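Long-range contact in thioredoxin domain-containing protein (Sinorhizobium meliloti, PDB 3U5R), which is of unknown function but has a thioredoxin-like fold of the AhpC/TSA family, so it may act as an antioxidant oxidoreductase: residues S100-F106 and N202-T206. Sequence-based numbering, arbitrary orientation.
Sequences SNDAQAF and NIKWT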
loop_
_atom_site.group_PDB
_atom_site.type_symbol
_atom_site.label_atom_id
_atom_site.label_comp_id
_atom_site.label_asym_id
_atom_site.label_seq_id
_atom_site.Cartn_x
_atom_site.Cartn_y
_atom_site.Cartn_z
ATOM N N SER A 100 0.369 -4.261 -8.877
ATOM C CA SER A 100 0.299 -3.814 -10.280
ATOM C C SER A 100 1.365 -4.427 -11.155
ATOM O O SER A 100 1.490 -4.024 -12.306
ATOM C CB SER A 100 0.477 -2.301 -10.421
ATOM O OG SER A 100 -0.413 -1.693 -9.554
ATOM N N ASN A 101 2.102 -5.404 -10.626
ATOM C CA ASN A 101 3.220 -5.936 -11.365
ATOM C C ASN A 101 2.778 -6.859 -12.549
ATOM O O ASN A 101 1.823 -7.648 -12.439
ATOM C CB ASN A 101 4.162 -6.686 -10.424
ATOM C CG ASN A 101 5.075 -5.762 -9.618
ATOM O OD1 ASN A 101 5.827 -6.232 -8.776
ATOM N ND2 ASN A 101 5.028 -4.477 -9.861
ATOM N N ASP A 102 3.517 -6.773 -13.649
ATOM C CA ASP A 102 3.170 -7.526 -14.857
ATOM C C ASP A 102 3.352 -9.040 -14.629
ATOM O O ASP A 102 4.482 -9.539 -14.417
ATOM C CB ASP A 102 4.046 -7.012 -15.979
ATOM C CG ASP A 102 4.011 -7.889 -17.243
ATOM O OD1 ASP A 102 3.324 -8.940 -17.313
ATOM O OD2 ASP A 102 4.739 -7.483 -18.192
ATOM N N ALA A 103 2.237 -9.775 -14.630
ATOM C CA ALA A 103 2.306 -11.125 -14.126
ATOM C C ALA A 103 2.667 -12.128 -15.247
ATOM O O ALA A 103 2.908 -13.305 -14.953
ATOM C CB ALA A 103 1.024 -11.505 -13.450
ATOM N N GLN A 104 2.704 -11.663 -16.501
ATOM C CA GLN A 104 3.237 -12.479 -17.613
ATOM C C GLN A 104 4.744 -12.539 -17.400
ATOM O O GLN A 104 5.321 -13.645 -17.396
ATOM C CB GLN A 104 2.930 -11.873 -18.997
ATOM C CG GLN A 104 1.471 -11.531 -19.293
ATOM C CD GLN A 104 0.543 -12.755 -19.360
ATOM O OE1 GLN A 104 -0.309 -12.972 -18.473
ATOM N NE2 GLN A 104 0.695 -13.556 -20.419
ATOM N N ALA A 105 5.379 -11.361 -17.220
ATOM C CA ALA A 105 6.824 -11.305 -16.936
ATOM C C ALA A 105 7.180 -11.895 -15.561
ATOM O O ALA A 105 8.246 -12.507 -15.416
ATOM C CB ALA A 105 7.386 -9.870 -17.086
ATOM N N PHE A 106 6.299 -11.707 -14.554
ATOM C CA PHE A 106 6.539 -12.212 -13.200
ATOM C C PHE A 106 5.362 -13.026 -12.698
ATOM O O PHE A 106 4.474 -12.508 -11.985
ATOM C CB PHE A 106 6.881 -11.060 -12.246
ATOM C CG PHE A 106 8.111 -10.302 -12.654
ATOM C CD1 PHE A 106 9.352 -10.620 -12.112
ATOM C CD2 PHE A 106 8.033 -9.321 -13.626
ATOM C CE1 PHE A 106 10.512 -9.932 -12.516
ATOM C CE2 PHE A 106 9.160 -8.663 -14.064
ATOM C CZ PHE A 106 10.419 -8.956 -13.492
ATOM N N ASN A 202 11.329 -1.651 -8.424
ATOM C CA ASN A 202 10.422 -0.935 -9.327
ATOM C C ASN A 202 9.184 -1.787 -9.582
ATOM O O ASN A 202 9.239 -3.035 -9.637
ATOM C CB ASN A 202 11.064 -0.483 -10.663
ATOM C CG ASN A 202 11.534 -1.669 -11.518
ATOM O OD1 ASN A 202 12.246 -2.539 -11.030
ATOM N ND2 ASN A 202 11.092 -1.730 -12.792
ATOM N N ILE A 203 8.052 -1.096 -9.716
ATOM C CA ILE A 203 6.871 -1.671 -10.329
ATOM C C ILE A 203 7.258 -2.264 -11.671
ATOM O O ILE A 203 7.914 -1.630 -12.512
ATOM C CB ILE A 203 5.716 -0.597 -10.440
ATOM C CG1 ILE A 203 5.383 -0.143 -9.002
ATOM C CG2 ILE A 203 4.487 -1.133 -11.283
ATOM C CD1 ILE A 203 4.010 0.125 -8.615
ATOM N N LYS A 204 6.826 -3.496 -11.915
ATOM C CA LYS A 204 7.206 -4.124 -13.165
ATOM C C LYS A 204 6.196 -3.774 -14.255
ATOM O O LYS A 204 5.263 -4.532 -14.501
ATOM C CB LYS A 204 7.309 -5.632 -12.927
ATOM C CG LYS A 204 8.321 -5.960 -11.812
ATOM C CD LYS A 204 9.703 -5.411 -12.222
ATOM C CE LYS A 204 10.873 -5.964 -11.387
ATOM N NZ LYS A 204 11.220 -5.092 -10.227
ATOM N N TRP A 205 6.396 -2.606 -14.870
ATOM C CA TRP A 205 5.550 -2.098 -15.944
ATOM C C TRP A 205 5.601 -3.096 -17.115
ATOM O O TRP A 205 6.661 -3.650 -17.414
ATOM C CB TRP A 205 6.111 -0.754 -16.421
ATOM C CG TRP A 205 6.203 0.185 -15.277
ATOM C CD1 TRP A 205 7.327 0.604 -14.647
ATOM C CD2 TRP A 205 5.084 0.794 -14.578
ATOM N NE1 TRP A 205 6.992 1.467 -13.600
ATOM C CE2 TRP A 205 5.620 1.601 -13.556
ATOM C CE3 TRP A 205 3.687 0.721 -14.729
ATOM C CZ2 TRP A 205 4.812 2.329 -12.668
ATOM C CZ3 TRP A 205 2.873 1.486 -13.845
ATOM C CH2 TRP A 205 3.453 2.265 -12.834
ATOM N N THR A 206 4.449 -3.369 -17.724
ATOM C CA THR A 206 4.399 -4.179 -18.958
ATOM C C THR A 206 5.154 -3.394 -20.046
ATOM O O THR A 206 5.045 -2.168 -20.084
ATOM C CB THR A 206 2.959 -4.384 -19.395
ATOM O OG1 THR A 206 2.438 -3.119 -19.819
ATOM C CG2 THR A 206 2.131 -4.814 -18.254
#
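The aliphatic chain of Lys204 lies over one face of the Phe106 ring. It runs roughly perpendicular to the phenylalanine side chain. CG of Lys204 sits 4.0 Å from the Phe106 ring centroid, 27° off the ring normal, which makes a CH-pi contact displaced toward the rim. CD lies by CE2 and CZ, and CE by CZ. Bends at chi2 (-59°) and chi4 turn the lysine amine back to its own chain. There NZ of Lys204 donates to O of Asn202 and to OD1 of Asn202, each at 2.9 Å. The donor is tilted slightly from the backbone carbonyl plane but stands well above the side-chain amide plane.

One backbone bond joins the segments: N of Asp102 donates to O of Lys204 at 3.0 Å, in the carbonyl plane. Gln133 also donates to this oxygen. With CG anti to the backbone N (chi1 168°), Asp102 reaches Thr206 with OD2 and its own turn with OD1. OD2 and CB of Asp102 both lie 3.7 Å from CG2 of Thr206, where the side chains meet crosswise. OD1 of Asp102 accepts from N of Gln104 at 2.9 Å, nearly in line with the C-O bond (an Asx turn), and from N of Ala105 at 3.2 Å, well above the carboxylate plane (an Asx motif). The amide of Asn101 packs against Ile203 and Lys204.

The contact joins the loop after central-sheet strand 93-99 to the C-terminal segment after strand 199-202. The lysine methylenes thus cover an aromatic face, while the two Asn202 oxygens probably help to stabilise its charge.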